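Local coordinates for protein endoglucanase, family GH5 (Zobellia galactanivorans, PDB 6GL2) that hydrolyses hemicellulose as a family 5 glycoside hydrolase, with mixed-linked glucan a likely substrate and a probable endoglucanase activity on beta-glucans, at residues S241-T245 with E246-T250; D286-A289 with H290-Y294; E89-A92 with N93-L96. All blocks are in the same frame, centred on the assembly; numbering follows the deposited sequence. Where two conformers were deposited one is given.

Contact 1: S241-T245 with E246-T250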
loop_
_atom_site.group_PDB
_atom_site.type_symbol
_atom_site.label_atom_id
_atom_site.label_comp_id
_atom_site.label_asym_id
_atom_site.label_seq_id
_atom_site.Cartn_x
_atom_site.Cartn_y
_atom_site.Cartn_z
ATOM N N SER A 241 -18.626 -7.359 16.129
ATOM C CA SER A 241 -18.726 -8.247 14.961
ATOM C C SER A 241 -19.840 -7.907 14.035
ATOM O O SER A 241 -19.988 -8.543 12.988
ATOM C CB SER A 241 -18.788 -9.718 15.345
ATOM O OG SER A 241 -19.947 -9.980 16.106
ATOM N N THR A 242 -20.608 -6.888 14.393
ATOM C CA THR A 242 -21.647 -6.420 13.575
ATOM C C THR A 242 -21.322 -5.090 12.937
ATOM O O THR A 242 -20.561 -4.289 13.504
ATOM C CB THR A 242 -23.004 -6.333 14.339
ATOM O OG1 THR A 242 -22.872 -5.348 15.333
ATOM C CG2 THR A 242 -23.283 -7.635 15.078
ATOM N N TRP A 243 -21.854 -4.911 11.760
ATOM C CA TRP A 243 -21.709 -3.686 11.021
ATOM C C TRP A 243 -22.870 -3.523 10.120
ATOM O O TRP A 243 -23.280 -4.475 9.418
ATOM C CB TRP A 243 -20.369 -3.653 10.220
ATOM C CG TRP A 243 -20.064 -2.306 9.666
ATOM C CD1 TRP A 243 -19.287 -1.311 10.247
ATOM C CD2 TRP A 243 -20.617 -1.690 8.439
ATOM N NE1 TRP A 243 -19.307 -0.203 9.472
ATOM C CE2 TRP A 243 -20.061 -0.354 8.376
ATOM C CE3 TRP A 243 -21.427 -2.109 7.372
ATOM C CZ2 TRP A 243 -20.421 0.524 7.370
ATOM C CZ3 TRP A 243 -21.761 -1.174 6.355
ATOM C CH2 TRP A 243 -21.231 0.094 6.370
ATOM N N GLY A 244 -23.413 -2.301 10.082
ATOM C CA GLY A 244 -24.365 -1.885 9.090
ATOM C C GLY A 244 -25.515 -0.958 9.524
ATOM O O GLY A 244 -26.392 -0.714 8.694
ATOM N N THR A 245 -25.391 -0.404 10.725
ATOM C CA THR A 245 -26.401 0.619 11.229
ATOM C C THR A 245 -26.222 1.928 10.447
ATOM O O THR A 245 -25.168 2.119 9.781
ATOM C CB THR A 245 -26.263 0.880 12.703
ATOM O OG1 THR A 245 -25.003 1.479 12.997
ATOM C CG2 THR A 245 -26.527 -0.398 13.554
ATOM N N GLU A 246 -27.195 2.867 10.494
ATOM C CA GLU A 246 -26.943 4.183 9.902
ATOM C C GLU A 246 -25.827 4.899 10.588
ATOM O O GLU A 246 -25.078 5.620 9.888
ATOM C CB GLU A 246 -28.219 5.044 9.879
ATOM C CG GLU A 246 -29.323 4.425 9.019
ATOM C CD GLU A 246 -28.880 3.928 7.617
ATOM O OE1 GLU A 246 -28.202 4.687 6.865
ATOM O OE2 GLU A 246 -29.240 2.773 7.239
ATOM N N ALA A 247 -25.605 4.704 11.868
ATOM C CA ALA A 247 -24.572 5.355 12.580
ATOM C C ALA A 247 -23.199 4.825 12.017
ATOM O O ALA A 247 -22.226 5.593 11.892
ATOM C CB ALA A 247 -24.667 4.990 14.070
ATOM N N ASP A 248 -23.142 3.524 11.745
ATOM C CA ASP A 248 -21.929 2.853 11.152
ATOM C C ASP A 248 -21.650 3.484 9.798
ATOM O O ASP A 248 -20.493 3.895 9.518
ATOM C CB ASP A 248 -22.146 1.374 10.928
ATOM C CG ASP A 248 -22.171 0.554 12.220
ATOM O OD1 ASP A 248 -21.660 0.991 13.285
ATOM O OD2 ASP A 248 -22.738 -0.555 12.128
ATOM N N LYS A 249 -22.645 3.625 8.940
ATOM C CA LYS A 249 -22.513 4.189 7.648
ATOM C C LYS A 249 -22.043 5.619 7.722
ATOM O O LYS A 249 -21.076 6.038 7.062
ATOM C CB LYS A 249 -23.799 4.056 6.828
ATOM C CG LYS A 249 -24.087 2.611 6.453
ATOM C CD LYS A 249 -25.383 2.423 5.774
ATOM C CE LYS A 249 -25.598 0.958 5.660
ATOM N NZ LYS A 249 -26.589 0.620 4.585
ATOM N N THR A 250 -22.756 6.448 8.483
ATOM C CA THR A 250 -22.352 7.823 8.744
ATOM C C THR A 250 -20.890 8.004 9.256
ATOM O O THR A 250 -20.191 8.900 8.755
ATOM C CB THR A 250 -23.377 8.493 9.748
ATOM O OG1 THR A 250 -24.690 8.455 9.162
ATOM C CG2 THR A 250 -22.983 9.907 10.093
HETATM O O HOH W 1 -23.600 -2.638 13.902
HETATM O O HOH W 2 -18.388 2.372 10.461
#
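T245 and K249 close the first turn of helix 246-266, with K249 N donating to T245 O at 3.1 Å. The chain arrives from a loop, and a capping box formed by T245 and D248 marks the start of the helix. T245 is the N-cap residue. Just before it, G244 has a positive phi. A side chain there would press on the carbonyl oxygen of W243, a clash that glycine avoids.

The box works in both directions. D248 N donates to T245 OG1 at 3.0 Å. T245 N donates back to D248 OD2, also at 3.0 Å. The T245 hydroxyl sits between its own backbone N and carbonyl carbon (chi1 65°), which turns it in over the helix start. G244 N adds a second bond to D248 OD2. It is 2.8 Å long, almost straight at 175°, and uses the anti lone pair of that oxygen. T245 N comes from above the carboxylate plane instead. Two backbone amides on OD2 hold the carboxylate in its orientation. A water also links D248 OD2 to T242 OG1. T242, D248 and D240 form a magnesium site known for this protein, but no ion is bound to this chain here.

The W243 indole lies almost flat against the D248 side chain, its plane 17° from that of the carboxylate. D248 CB makes a CH-pi contact over one face, 3.8 Å from the centroid of the five-membered ring. K249 crosses the indole at about a right angle, with its CG 3.8 Å from W243 CH2. F234 and H290 also pack on the indole. At the ring edge, in plane, a water accepts from W243 NE1 at 2.9 Å and donates to D248 O at 2.8 Å.

Contact 2: D286-A289 with H290-Y294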
loop_
_atom_site.group_PDB
_atom_site.type_symbol
_atom_site.label_atom_id
_atom_site.label_comp_id
_atom_site.label_asym_id
_atom_site.label_seq_id
_atom_site.Cartn_x
_atom_site.Cartn_y
_atom_site.Cartn_z
ATOM N N ASP A 286 -22.156 -9.398 7.595
ATOM C CA ASP A 286 -21.758 -8.032 7.938
ATOM C C ASP A 286 -20.420 -7.681 7.269
ATOM O O ASP A 286 -20.245 -6.528 6.849
ATOM C CB ASP A 286 -21.787 -7.739 9.455
ATOM C CG ASP A 286 -23.233 -7.632 10.072
ATOM O OD1 ASP A 286 -24.273 -7.832 9.404
ATOM O OD2 ASP A 286 -23.229 -7.387 11.300
ATOM N N ARG A 287 -19.471 -8.614 7.130
ATOM C CA ARG A 287 -18.255 -8.358 6.368
ATOM C C ARG A 287 -18.581 -7.957 4.951
ATOM O O ARG A 287 -17.999 -7.093 4.357
ATOM C CB ARG A 287 -17.284 -9.520 6.331
ATOM C CG ARG A 287 -16.555 -9.796 7.573
ATOM C CD ARG A 287 -15.593 -10.925 7.267
ATOM N NE ARG A 287 -14.317 -10.668 6.615
ATOM C CZ ARG A 287 -13.502 -11.578 6.076
ATOM N NH1 ARG A 287 -13.949 -12.740 5.731
ATOM N NH2 ARG A 287 -12.197 -11.327 5.878
ATOM N N LEU A 288 -19.542 -8.674 4.333
ATOM C CA LEU A 288 -19.949 -8.388 3.015
ATOM C C LEU A 288 -20.610 -7.000 2.889
ATOM O O LEU A 288 -20.303 -6.217 1.945
ATOM C CB LEU A 288 -20.980 -9.436 2.485
ATOM C CG LEU A 288 -21.455 -9.263 1.068
ATOM C CD1 LEU A 288 -20.342 -9.138 0.010
ATOM C CD2 LEU A 288 -22.466 -10.387 0.715
ATOM N N ALA A 289 -21.535 -6.690 3.798
ATOM C CA ALA A 289 -22.174 -5.370 3.825
ATOM C C ALA A 289 -21.153 -4.245 3.971
ATOM O O ALA A 289 -21.213 -3.264 3.282
ATOM C CB ALA A 289 -23.191 -5.252 4.962
ATOM N N HIS A 290 -20.205 -4.426 4.855
ATOM C CA HIS A 290 -19.153 -3.440 5.093
ATOM C C HIS A 290 -18.289 -3.292 3.812
ATOM O O HIS A 290 -17.991 -2.171 3.376
ATOM C CB HIS A 290 -18.286 -3.911 6.257
ATOM C CG HIS A 290 -17.093 -3.048 6.447
ATOM N ND1 HIS A 290 -15.871 -3.354 5.860
ATOM C CD2 HIS A 290 -16.893 -1.905 7.206
ATOM C CE1 HIS A 290 -15.004 -2.466 6.271
ATOM N NE2 HIS A 290 -15.637 -1.493 6.992
ATOM N N ALA A 291 -17.886 -4.412 3.155
ATOM C CA ALA A 291 -17.064 -4.347 1.948
ATOM C C ALA A 291 -17.764 -3.601 0.851
ATOM O O ALA A 291 -17.176 -2.754 0.142
ATOM C CB ALA A 291 -16.568 -5.761 1.557
ATOM N N GLU A 292 -19.032 -3.981 0.644
ATOM C CA GLU A 292 -19.841 -3.333 -0.399
ATOM C C GLU A 292 -19.891 -1.804 -0.207
ATOM O O GLU A 292 -19.718 -1.030 -1.126
ATOM C CB GLU A 292 -21.299 -3.899 -0.306
ATOM C CG GLU A 292 -21.561 -5.288 -0.924
ATOM C CD GLU A 292 -22.901 -5.900 -0.610
ATOM O OE1 GLU A 292 -23.604 -5.363 0.290
ATOM O OE2 GLU A 292 -23.236 -6.967 -1.230
ATOM N N PHE A 293 -20.171 -1.420 1.044
ATOM C CA PHE A 293 -20.397 0.009 1.378
ATOM C C PHE A 293 -19.092 0.834 1.297
ATOM O O PHE A 293 -18.989 1.885 0.739
ATOM C CB PHE A 293 -20.971 0.143 2.768
ATOM C CG PHE A 293 -21.434 1.548 3.093
ATOM C CD1 PHE A 293 -22.737 2.023 2.773
ATOM C CD2 PHE A 293 -20.553 2.464 3.644
ATOM C CE1 PHE A 293 -23.119 3.316 3.088
ATOM C CE2 PHE A 293 -20.957 3.801 3.944
ATOM C CZ PHE A 293 -22.232 4.215 3.651
ATOM N N TYR A 294 -18.049 0.195 1.852
ATOM C CA TYR A 294 -16.725 0.864 1.864
ATOM C C TYR A 294 -16.254 1.142 0.438
ATOM O O TYR A 294 -15.774 2.190 0.080
ATOM C CB TYR A 294 -15.783 -0.016 2.752
ATOM C CG TYR A 294 -14.439 0.641 3.116
ATOM C CD1 TYR A 294 -13.521 0.934 2.128
ATOM C CD2 TYR A 294 -14.084 0.887 4.421
ATOM C CE1 TYR A 294 -12.309 1.515 2.410
ATOM C CE2 TYR A 294 -12.869 1.482 4.722
ATOM C CZ TYR A 294 -11.926 1.752 3.697
ATOM O OH TYR A 294 -10.722 2.350 3.986
HETATM O O HOH W 3 -15.439 -6.026 5.056
HETATM O O HOH W 4 -23.683 -2.471 2.191
#
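Helix 284-301 runs through both segments, and its regular i to i+4 bonds join them. H290 N donates to D286 O, and A291 N to R287 O, each at 2.9 Å. E292 N to L288 O follows at 2.9 Å, and F293 N to A289 O is slightly longer at 3.1 Å.

Two of these carbonyls also take a water. One water donates to R287 O at 2.9 Å and lies 2.8 Å from H290 ND1. H290 CG is anti to the backbone N (chi1 173°), which brings ND1 near this water. At the other end of the ring, H290 NE2 is bonded to F230 O. A second water donates to A289 O at 2.8 Å.

The helix links strands 271-276 and 304-307 in a beta-alpha-beta unit of the (beta/alpha)8 barrel. Y294 stacks on W276, and F293 packs on K249 and L252 of helix 246-266.

One turn apart, L288 and E292 lean obliquely across each other. E292 is modelled in two conformers, so the approach of its OE2 to L288 CG is tentative. L288 also touches A334 of helix 329-336. An alanine in place of L288 would remove the branched end and would probably leave a gap against A334. R287 leaves in another direction, and its NH2 is bonded to S278 O.

Contact 3: E89-A92 with N93-L96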
loop_
_atom_site.group_PDB
_atom_site.type_symbol
_atom_site.label_atom_id
_atom_site.label_comp_id
_atom_site.label_asym_id
_atom_site.label_seq_id
_atom_site.Cartn_x
_atom_site.Cartn_y
_atom_site.Cartn_z
ATOM N N GLU A 89 10.423 -8.832 -9.492
ATOM C CA GLU A 89 10.116 -8.533 -10.890
ATOM C C GLU A 89 9.206 -9.592 -11.526
ATOM O O GLU A 89 8.348 -9.244 -12.316
ATOM C CB GLU A 89 11.448 -8.337 -11.615
ATOM C CG GLU A 89 11.293 -7.977 -13.074
ATOM C CD GLU A 89 12.583 -7.458 -13.748
ATOM O OE1 GLU A 89 13.637 -7.893 -13.304
ATOM O OE2 GLU A 89 12.455 -6.834 -14.862
ATOM N N ALA A 90 9.482 -10.834 -11.225
ATOM C CA ALA A 90 8.659 -11.853 -11.787
ATOM C C ALA A 90 7.180 -11.687 -11.420
ATOM O O ALA A 90 6.316 -11.849 -12.281
ATOM C CB ALA A 90 9.154 -13.206 -11.348
ATOM N N ILE A 91 6.900 -11.431 -10.137
ATOM C CA ILE A 91 5.515 -11.265 -9.721
ATOM C C ILE A 91 4.900 -10.035 -10.321
ATOM O O ILE A 91 3.774 -9.990 -10.785
ATOM C CB ILE A 91 5.377 -11.301 -8.193
ATOM C CG1 ILE A 91 5.902 -12.565 -7.604
ATOM C CG2 ILE A 91 3.946 -10.968 -7.746
ATOM C CD1 ILE A 91 6.121 -12.549 -6.115
ATOM N N ALA A 92 5.690 -8.962 -10.353
ATOM C CA ALA A 92 5.203 -7.766 -11.021
ATOM C C ALA A 92 4.742 -8.028 -12.454
ATOM O O ALA A 92 3.728 -7.535 -12.937
ATOM C CB ALA A 92 6.247 -6.657 -10.985
ATOM N N ASN A 93 5.577 -8.782 -13.167
ATOM C CA ASN A 93 5.234 -9.152 -14.561
ATOM C C ASN A 93 4.055 -10.028 -14.647
ATOM O O ASN A 93 3.269 -9.856 -15.584
ATOM C CB ASN A 93 6.431 -9.793 -15.278
ATOM C CG ASN A 93 7.320 -8.728 -15.789
ATOM O OD1 ASN A 93 8.285 -8.419 -15.230
ATOM N ND2 ASN A 93 6.816 -7.956 -16.762
ATOM N N PHE A 94 3.774 -10.885 -13.674
ATOM C CA PHE A 94 2.547 -11.692 -13.681
ATOM C C PHE A 94 1.342 -10.738 -13.772
ATOM O O PHE A 94 0.348 -11.014 -14.459
ATOM C CB PHE A 94 2.338 -12.528 -12.463
ATOM C CG PHE A 94 3.370 -13.593 -12.189
ATOM C CD1 PHE A 94 4.136 -14.167 -13.150
ATOM C CD2 PHE A 94 3.532 -14.036 -10.885
ATOM C CE1 PHE A 94 5.086 -15.200 -12.835
ATOM C CE2 PHE A 94 4.465 -15.004 -10.591
ATOM C CZ PHE A 94 5.161 -15.536 -11.571
ATOM N N ALA A 95 1.328 -9.702 -12.974
ATOM C CA ALA A 95 0.285 -8.671 -12.935
ATOM C C ALA A 95 0.222 -7.842 -14.198
ATOM O O ALA A 95 -0.840 -7.613 -14.806
ATOM C CB ALA A 95 0.389 -7.824 -11.699
ATOM N N LEU A 96 1.381 -7.325 -14.593
ATOM C CA LEU A 96 1.426 -6.494 -15.791
ATOM C C LEU A 96 0.958 -7.208 -17.009
ATOM O O LEU A 96 0.223 -6.625 -17.854
ATOM C CB LEU A 96 2.851 -5.912 -16.056
ATOM C CG LEU A 96 3.343 -4.936 -14.969
ATOM C CD1 LEU A 96 4.886 -4.742 -15.087
ATOM C CD2 LEU A 96 2.581 -3.576 -14.964
#
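A92 O accepts from L96 N at 2.9 Å, with the donor in the carbonyl plane and the N-H close to straight at 169°. The L96 side chain folds back over the same oxygen, with its CG 3.3 Å from A92 O. N93 N to E89 O is a similar backbone bond, at 2.9 Å. A95 N to I91 O is longer, at 3.3 Å.

A90 O meets two parts of one residue. F94 N donates to it at 3.1 Å, in a bent bond of 145°. The F94 ring then lies over the same carbonyl, and A90 O stands 3.3 Å above the ring plane, displaced toward the rim. F94 CG is anti to its carbonyl carbon and beside the backbone N (chi1 -63°), which swings the ring back along the preceding turn. The I91 backbone lies over the same face, with I91 CA 3.6 Å from F94 CD2. The two side chains then cross at an angle, and I91 CG1 reaches F94 CE2 at 4.1 Å.

These turns belong to the last part of helix 82-96, which connects strands 61-64 and 101-105 in the (beta/alpha)8 barrel. A92 and A95 pack on the barrel strands. A92 touches L64 and V102, and A95 touches L62 and V102. Small side chains here are consistent with close packing on the strands. F94 packs on K48 and I51 of helix 48-57.

The E89 carboxylate has two partners, with OE1 in a salt bridge to R137 NH1 and OE2 bonded to Y141 OH. L96 packs on Y141 and Y144.

In the fold
From the N terminus the order is contact 3, contact 1, contact 2. Each is one continuous stretch, so none closes a long loop, and none nests in or crosses another. Contact 3 lies in the helix between the second and third barrel strands. Contact 1 joins a loop to helix 246-266, which leads to strand 271-276. Contact 2 lies in the next helix, between the last two strands. Contacts 1 and 2 have centres about 10 Å apart and touch, W243 against H290 and K249 against F293, tying helix 246-266 and its preceding loop to helix 284-301. Contact 3 is remote, its centre about 38 Å from that of contact 1, on the opposite side of the chain's centre.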